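Local coordinates for protein CurF (Lyngbya majuscula, PDB 2Q35) that probably decarboxylates a polyketide intermediate during beta-branching, as the crotonase-fold ECH2 domain of a curacin-type assembly-line enzyme, at residues 202-205 / 206-210; 155-158 / 159-163; 116-119 / 120-123. The protein carries 1 engineered substitution. All blocks are in the same frame, centred on the assembly; numbering follows the deposited sequence.

Contact 3 comes first along the chain, at 116-123, where a tight turn leads out of strand 114-118 of the six-strand sheet into strand 122-124 of the three-strand sheet. Contact 2, at 155-163, follows where helix 148-157 ends and the chain enters strand 161-162. That strand lies antiparallel to 122-124, so contacts 2 and 3 touch through backbone bonds, with centres 12 Å apart. Contact 1, at 202-210, is a stretch of the long helix 197-230, with its nearest atoms about 14 Å from contact 3 and about 17 Å from contact 2. The three follow in series without nesting or crossing; contacts 1 and 2 both face other subunits.

Contact 1: 202-205 / 206-210; sequences ALKQ and HLSAD
Leu207 N donates to Leu203 O at 2.8 Å with an N-H...O angle of 170°, the straightest of three successive i to i-4 backbone bonds here. The bond from His206 N to Ala202 O is longer, 3.1 Å. Ser208 N reaches Lys204 O at 2.9 Å but is bent, at 136°.

Lys204 O accepts a second hydrogen bond, from a side chain. Ser208 OG donates to Lys204 O at 2.8 Å, and the hydroxyl and the amide of Ser208 reach this oxygen from opposite faces of its plane. The serine oxygen is placed beside its own backbone N (chi1 -67°), which turns it back along the helix toward the carbonyl of the preceding turn. This is the familiar way a serine inside a helix spends its hydroxyl on the i-4 carbonyl, here within helix 197-230 of the crotonase fold. The same hydroxyl also lies against the aliphatic part of Lys204, with OG 3.8 Å from Lys204 CG.

Apolar contact is made by the two leucines one turn apart, crossing obliquely. Leu207 CD1 lies 3.7 Å from Leu203 CG and only slightly farther from Leu203 CD1, so one methyl rests against the branch point of the other side chain. Leu207 CG also lies 3.4 Å from Leu203 O, the oxygen its own amide is bonded to.

Lys204 and His206 take their polar ends to partners outside the two segments. Lys204 runs out fully extended to a salt bridge with Asp113 and a hydrogen bond to Ile91 O. Across the subunit boundary, His206 NE2 bonds to Ser139 OG of the second subunit, Arg143 of that subunit grips Leu207 O, and its Tyr156 packs on Lys204 and Leu207.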
loop_
_atom_site.group_PDB
_atom_site.type_symbol
_atom_site.label_atom_id
_atom_site.label_comp_id
_atom_site.label_asym_id
_atom_site.label_seq_id
_atom_site.Cartn_x
_atom_site.Cartn_y
_atom_site.Cartn_z
ATOM N N ALA A 202 -18.391 15.906 -4.302
ATOM C CA ALA A 202 -18.623 15.286 -2.986
ATOM C C ALA A 202 -17.678 14.104 -2.757
ATOM O O ALA A 202 -17.061 13.958 -1.688
ATOM C CB ALA A 202 -20.051 14.863 -2.857
ATOM N N LEU A 203 -17.519 13.278 -3.792
ATOM C CA LEU A 203 -16.648 12.128 -3.677
ATOM C C LEU A 203 -15.208 12.565 -3.479
ATOM O O LEU A 203 -14.513 12.017 -2.633
ATOM C CB LEU A 203 -16.762 11.251 -4.952
ATOM C CG LEU A 203 -15.899 9.989 -4.919
ATOM C CD1 LEU A 203 -16.297 9.071 -3.777
ATOM C CD2 LEU A 203 -16.017 9.241 -6.302
ATOM N N LYS A 204 -14.748 13.522 -4.289
ATOM C CA LYS A 204 -13.351 13.961 -4.213
ATOM C C LYS A 204 -13.050 14.522 -2.832
ATOM O O LYS A 204 -11.979 14.235 -2.251
ATOM C CB LYS A 204 -13.033 15.009 -5.297
ATOM C CG LYS A 204 -11.621 15.529 -5.155
ATOM C CD LYS A 204 -11.215 16.458 -6.257
ATOM C CE LYS A 204 -9.926 17.173 -5.884
ATOM N NZ LYS A 204 -9.151 17.549 -7.095
ATOM N N GLN A 205 -14.002 15.272 -2.279
ATOM C CA GLN A 205 -13.801 15.849 -0.933
ATOM C C GLN A 205 -13.632 14.724 0.108
ATOM O O GLN A 205 -12.732 14.753 0.965
ATOM C CB GLN A 205 -14.964 16.753 -0.556
ATOM C CG GLN A 205 -14.793 17.329 0.845
ATOM C CD GLN A 205 -15.754 18.423 1.163
ATOM O OE1 GLN A 205 -15.354 19.567 1.333
ATOM N NE2 GLN A 205 -17.033 18.090 1.249
ATOM N N HIS A 206 -14.501 13.724 0.010
ATOM C CA HIS A 206 -14.446 12.568 0.893
ATOM C C HIS A 206 -13.123 11.798 0.760
ATOM O O HIS A 206 -12.445 11.551 1.765
ATOM C CB HIS A 206 -15.648 11.673 0.599
ATOM C CG HIS A 206 -15.628 10.372 1.345
ATOM N ND1 HIS A 206 -15.883 10.287 2.693
ATOM C CD2 HIS A 206 -15.379 9.110 0.924
ATOM C CE1 HIS A 206 -15.780 9.024 3.080
ATOM N NE2 HIS A 206 -15.490 8.288 2.021
ATOM N N LEU A 207 -12.737 11.462 -0.475
ATOM C CA LEU A 207 -11.521 10.686 -0.715
ATOM C C LEU A 207 -10.234 11.422 -0.319
ATOM O O LEU A 207 -9.237 10.785 0.041
ATOM C CB LEU A 207 -11.426 10.266 -2.188
ATOM C CG LEU A 207 -12.504 9.287 -2.645
ATOM C CD1 LEU A 207 -12.445 9.065 -4.152
ATOM C CD2 LEU A 207 -12.347 7.956 -1.931
ATOM N N SER A 208 -10.266 12.750 -0.401
ATOM C CA SER A 208 -9.071 13.590 -0.210
ATOM C C SER A 208 -8.857 13.954 1.252
ATOM O O SER A 208 -7.815 14.517 1.620
ATOM C CB SER A 208 -9.234 14.868 -1.029
ATOM O OG SER A 208 -9.213 14.526 -2.403
ATOM N N ALA A 209 -9.846 13.609 2.077
ATOM C CA ALA A 209 -9.936 14.109 3.452
ATOM C C ALA A 209 -8.740 13.730 4.305
ATOM O O ALA A 209 -8.176 14.584 5.010
ATOM C CB ALA A 209 -11.237 13.630 4.108
ATOM N N ASP A 210 -8.355 12.455 4.259
ATOM C CA ASP A 210 -7.290 11.971 5.149
ATOM C C ASP A 210 -5.940 12.615 4.823
ATOM O O ASP A 210 -5.220 13.061 5.722
ATOM C CB ASP A 210 -7.191 10.443 5.114
ATOM C CG ASP A 210 -8.360 9.751 5.826
ATOM O OD1 ASP A 210 -9.082 10.393 6.636
ATOM O OD2 ASP A 210 -8.545 8.540 5.580
#

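Contact 2: 155-158 / 159-163; sequences IYTG and ENYRG
Thr157 OG1 is the polar atom on which this turn centres. Glu159 N donates to Thr157 OG1 at 3.3 Å in a nearly straight bond of 168°, which makes an ST turn at the C-terminal end of helix 148-157; the hydroxyl is also hydrogen-bonded to Glu153 O one turn back. The threonine oxygen stands between its backbone N and carbonyl carbon (chi1 70°), a placing that serves both partners. Tyr161 comes in across Thr157 at about a right angle, its OH 3.3 Å from Thr157 OG1, which lies at the edge of the ring near its plane; that phenol is hydrogen-bonded to Glu153 OE2. Glu159 lays its aliphatic part beside the same oxygen, with CB 3.6 Å from Thr157 OG1. Thr157 also packs on Leu188 of the third subunit.

Gly158 leaves the helix with positive phi (68°), a conformation that favours glycine. A water donates both to Gly158 O and to Asn160 OD1, each at 2.8 Å.

The turn carries the chain from helix 148-157 into strand 161-162, which pairs with strand 122-124 through Tyr161 and Tyr123; Arg162 then stands at the N-cap position of helix 163-168, its N bonded to Glu165 OE1.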
loop_
_atom_site.group_PDB
_atom_site.type_symbol
_atom_site.label_atom_id
_atom_site.label_comp_id
_atom_site.label_asym_id
_atom_site.label_seq_id
_atom_site.Cartn_x
_atom_site.Cartn_y
_atom_site.Cartn_z
ATOM N N ILE A 155 13.449 8.931 -3.022
ATOM C CA ILE A 155 13.772 10.074 -2.143
ATOM C C ILE A 155 15.233 9.994 -1.671
ATOM O O ILE A 155 15.983 10.969 -1.757
ATOM C CB ILE A 155 12.795 10.149 -0.944
ATOM C CG1 ILE A 155 11.377 10.419 -1.453
ATOM C CG2 ILE A 155 13.190 11.260 0.030
ATOM C CD1 ILE A 155 10.296 10.347 -0.369
ATOM N N TYR A 156 15.671 8.827 -1.199
ATOM C CA TYR A 156 17.065 8.715 -0.751
ATOM C C TYR A 156 18.110 8.929 -1.828
ATOM O O TYR A 156 19.151 9.543 -1.551
ATOM C CB TYR A 156 17.336 7.360 -0.108
ATOM C CG TYR A 156 17.064 7.243 1.373
ATOM C CD1 TYR A 156 18.039 7.614 2.308
ATOM C CD2 TYR A 156 15.870 6.702 1.839
ATOM C CE1 TYR A 156 17.816 7.469 3.708
ATOM C CE2 TYR A 156 15.640 6.538 3.217
ATOM C CZ TYR A 156 16.619 6.923 4.140
ATOM O OH TYR A 156 16.432 6.773 5.492
ATOM N N THR A 157 17.889 8.376 -3.024
ATOM C CA THR A 157 18.915 8.450 -4.073
ATOM C C THR A 157 18.892 9.748 -4.895
ATOM O O THR A 157 19.927 10.150 -5.440
ATOM C CB THR A 157 18.859 7.277 -5.073
ATOM O OG1 THR A 157 17.691 7.391 -5.890
ATOM C CG2 THR A 157 18.919 5.914 -4.375
ATOM N N GLY A 158 17.715 10.337 -5.041
ATOM C CA GLY A 158 17.511 11.524 -5.871
ATOM C C GLY A 158 17.688 11.290 -7.374
ATOM O O GLY A 158 17.696 12.252 -8.142
ATOM N N GLU A 159 17.813 10.029 -7.785
ATOM C CA GLU A 159 18.135 9.667 -9.172
ATOM C C GLU A 159 16.976 9.839 -10.144
ATOM O O GLU A 159 15.809 9.910 -9.740
ATOM C CB GLU A 159 18.622 8.196 -9.273
ATOM C CG GLU A 159 20.043 7.968 -8.882
ATOM C CD GLU A 159 20.621 6.659 -9.430
ATOM O OE1 GLU A 159 19.855 5.809 -9.948
ATOM O OE2 GLU A 159 21.852 6.491 -9.340
ATOM N N ASN A 160 17.325 9.838 -11.441
ATOM C CA ASN A 160 16.343 9.889 -12.520
ATOM C C ASN A 160 15.914 8.480 -12.891
ATOM O O ASN A 160 16.753 7.622 -13.139
ATOM C CB ASN A 160 16.949 10.560 -13.771
ATOM C CG ASN A 160 17.270 12.025 -13.550
ATOM O OD1 ASN A 160 16.659 12.686 -12.718
ATOM N ND2 ASN A 160 18.232 12.537 -14.294
ATOM N N TYR A 161 14.605 8.252 -12.890
ATOM C CA TYR A 161 14.004 6.984 -13.265
ATOM C C TYR A 161 13.191 7.153 -14.544
ATOM O O TYR A 161 12.306 7.987 -14.617
ATOM C CB TYR A 161 13.072 6.482 -12.161
ATOM C CG TYR A 161 13.791 6.119 -10.888
ATOM C CD1 TYR A 161 14.013 4.789 -10.552
ATOM C CD2 TYR A 161 14.257 7.113 -10.013
ATOM C CE1 TYR A 161 14.687 4.448 -9.359
ATOM C CE2 TYR A 161 14.923 6.786 -8.833
ATOM C CZ TYR A 161 15.129 5.454 -8.515
ATOM O OH TYR A 161 15.802 5.148 -7.355
ATOM N N ARG A 162 13.470 6.362 -15.574
ATOM C CA ARG A 162 12.539 6.381 -16.712
ATOM C C ARG A 162 11.183 5.751 -16.317
ATOM O O ARG A 162 11.124 4.856 -15.477
ATOM C CB ARG A 162 13.123 5.645 -17.940
ATOM C CG ARG A 162 14.168 6.439 -18.735
ATOM C CD ARG A 162 14.710 5.695 -19.977
ATOM N NE ARG A 162 14.243 4.312 -20.008
ATOM C CZ ARG A 162 14.907 3.273 -19.506
ATOM N NH1 ARG A 162 16.103 3.434 -18.940
ATOM N NH2 ARG A 162 14.365 2.067 -19.583
ATOM N N GLY A 163 10.107 6.186 -16.972
ATOM C CA GLY A 163 8.779 5.598 -16.767
ATOM C C GLY A 163 8.818 4.083 -16.857
ATOM O O GLY A 163 8.257 3.377 -16.018
HETATM O O HOH W 1 18.376 13.372 -10.568
#

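Contact 3: 116-119 / 120-123; sequences VFSQ and ESVY
Strand 114-118 ends at Ser118, and the chain turns sharply through Gln119 and Glu120 before strand 122-124 begins, bringing the CA atoms of Ser118 and Ser121 to 5.4 Å. A weak bond from Ser121 N to Ser118 O, 3.5 Å long, spans this tight turn.

Ser118 OG does more of the joining. Placed opposite its backbone N (chi1 158°), it points into the turn, where it accepts from Glu120 N at 3.3 Å, forming an ST turn, and shares a hydrogen bond of 3.0 Å with Ser121 OG. Glu120 is bent at chi2, curling its carboxylate back past Gln119 CB; OE1 accepts from Arg178 N, at the start of helix 178-192.

On the strand side of the turn, Phe117 and Tyr123 form a T-shaped pair with ring centres 4.9 Å apart and planes at 72°. Phe117 supplies the edge: its CD1 stands over the centre of the tyrosine face, 3.6 Å above the plane. Tyr123 OH is hydrogen-bonded to Met97 O and lies 2.9 Å from Ser118 N.

The serine hydroxyl thus supplements the weak backbone bond, while the aromatic pair joins the two arms, buried where strand 114-118 leads into strand 122-124.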
loop_
_atom_site.group_PDB
_atom_site.type_symbol
_atom_site.label_atom_id
_atom_site.label_comp_id
_atom_site.label_asym_id
_atom_site.label_seq_id
_atom_site.Cartn_x
_atom_site.Cartn_y
_atom_site.Cartn_z
ATOM N N VAL A 116 -0.705 9.857 -15.029
ATOM C CA VAL A 116 -0.259 8.991 -16.157
ATOM C C VAL A 116 1.187 9.376 -16.472
ATOM O O VAL A 116 1.522 10.571 -16.594
ATOM C CB VAL A 116 -1.114 9.177 -17.425
ATOM C CG1 VAL A 116 -0.715 8.117 -18.488
ATOM C CG2 VAL A 116 -2.606 9.061 -17.113
ATOM N N PHE A 117 2.058 8.360 -16.631
ATOM C CA PHE A 117 3.491 8.589 -16.831
ATOM C C PHE A 117 3.828 8.149 -18.255
ATOM O O PHE A 117 3.116 7.293 -18.796
ATOM C CB PHE A 117 4.333 7.680 -15.924
ATOM C CG PHE A 117 4.339 8.076 -14.468
ATOM C CD1 PHE A 117 5.483 8.613 -13.902
ATOM C CD2 PHE A 117 3.237 7.821 -13.676
ATOM C CE1 PHE A 117 5.505 8.974 -12.518
ATOM C CE2 PHE A 117 3.244 8.175 -12.321
ATOM C CZ PHE A 117 4.387 8.745 -11.755
ATOM N N SER A 118 4.876 8.755 -18.815
ATOM C CA SER A 118 5.447 8.365 -20.135
ATOM C C SER A 118 6.545 7.327 -19.931
ATOM O O SER A 118 7.447 7.494 -19.102
ATOM C CB SER A 118 6.028 9.613 -20.813
ATOM O OG SER A 118 7.015 9.274 -21.798
ATOM N N GLN A 119 6.541 6.287 -20.771
ATOM C CA GLN A 119 7.547 5.246 -20.710
ATOM C C GLN A 119 8.955 5.771 -20.925
ATOM O O GLN A 119 9.890 5.293 -20.299
ATOM C CB GLN A 119 7.277 4.196 -21.791
ATOM C CG GLN A 119 6.099 3.295 -21.547
ATOM C CD GLN A 119 5.737 2.440 -22.789
ATOM O OE1 GLN A 119 4.789 1.643 -22.756
ATOM N NE2 GLN A 119 6.478 2.622 -23.879
ATOM N N GLU A 120 9.089 6.753 -21.811
ATOM C CA GLU A 120 10.398 7.221 -22.284
ATOM C C GLU A 120 10.985 8.353 -21.447
ATOM O O GLU A 120 12.188 8.627 -21.516
ATOM C CB GLU A 120 10.297 7.692 -23.743
ATOM C CG GLU A 120 9.935 6.606 -24.762
ATOM C CD GLU A 120 8.434 6.341 -24.868
ATOM O OE1 GLU A 120 7.639 7.011 -24.164
ATOM O OE2 GLU A 120 8.055 5.443 -25.666
ATOM N N SER A 121 10.135 9.011 -20.666
ATOM C CA SER A 121 10.550 10.209 -19.932
ATOM C C SER A 121 11.154 9.841 -18.600
ATOM O O SER A 121 11.039 8.697 -18.148
ATOM C CB SER A 121 9.358 11.142 -19.771
ATOM O OG SER A 121 8.867 11.500 -21.056
ATOM N N VAL A 122 11.778 10.830 -17.963
ATOM C CA VAL A 122 12.510 10.643 -16.741
ATOM C C VAL A 122 11.775 11.357 -15.600
ATOM O O VAL A 122 11.216 12.424 -15.816
ATOM C CB VAL A 122 13.991 11.126 -16.974
ATOM C CG1 VAL A 122 14.580 11.835 -15.825
ATOM C CG2 VAL A 122 14.832 9.922 -17.450
ATOM N N TYR A 123 11.782 10.726 -14.429
ATOM C CA TYR A 123 11.085 11.240 -13.218
ATOM C C TYR A 123 12.027 11.170 -12.021
ATOM O O TYR A 123 12.720 10.181 -11.819
ATOM C CB TYR A 123 9.800 10.416 -12.970
ATOM C CG TYR A 123 8.897 10.472 -14.182
ATOM C CD1 TYR A 123 8.056 11.555 -14.398
ATOM C CD2 TYR A 123 8.991 9.493 -15.183
ATOM C CE1 TYR A 123 7.266 11.651 -15.539
ATOM C CE2 TYR A 123 8.219 9.582 -16.320
ATOM C CZ TYR A 123 7.376 10.655 -16.505
ATOM O OH TYR A 123 6.610 10.780 -17.636
#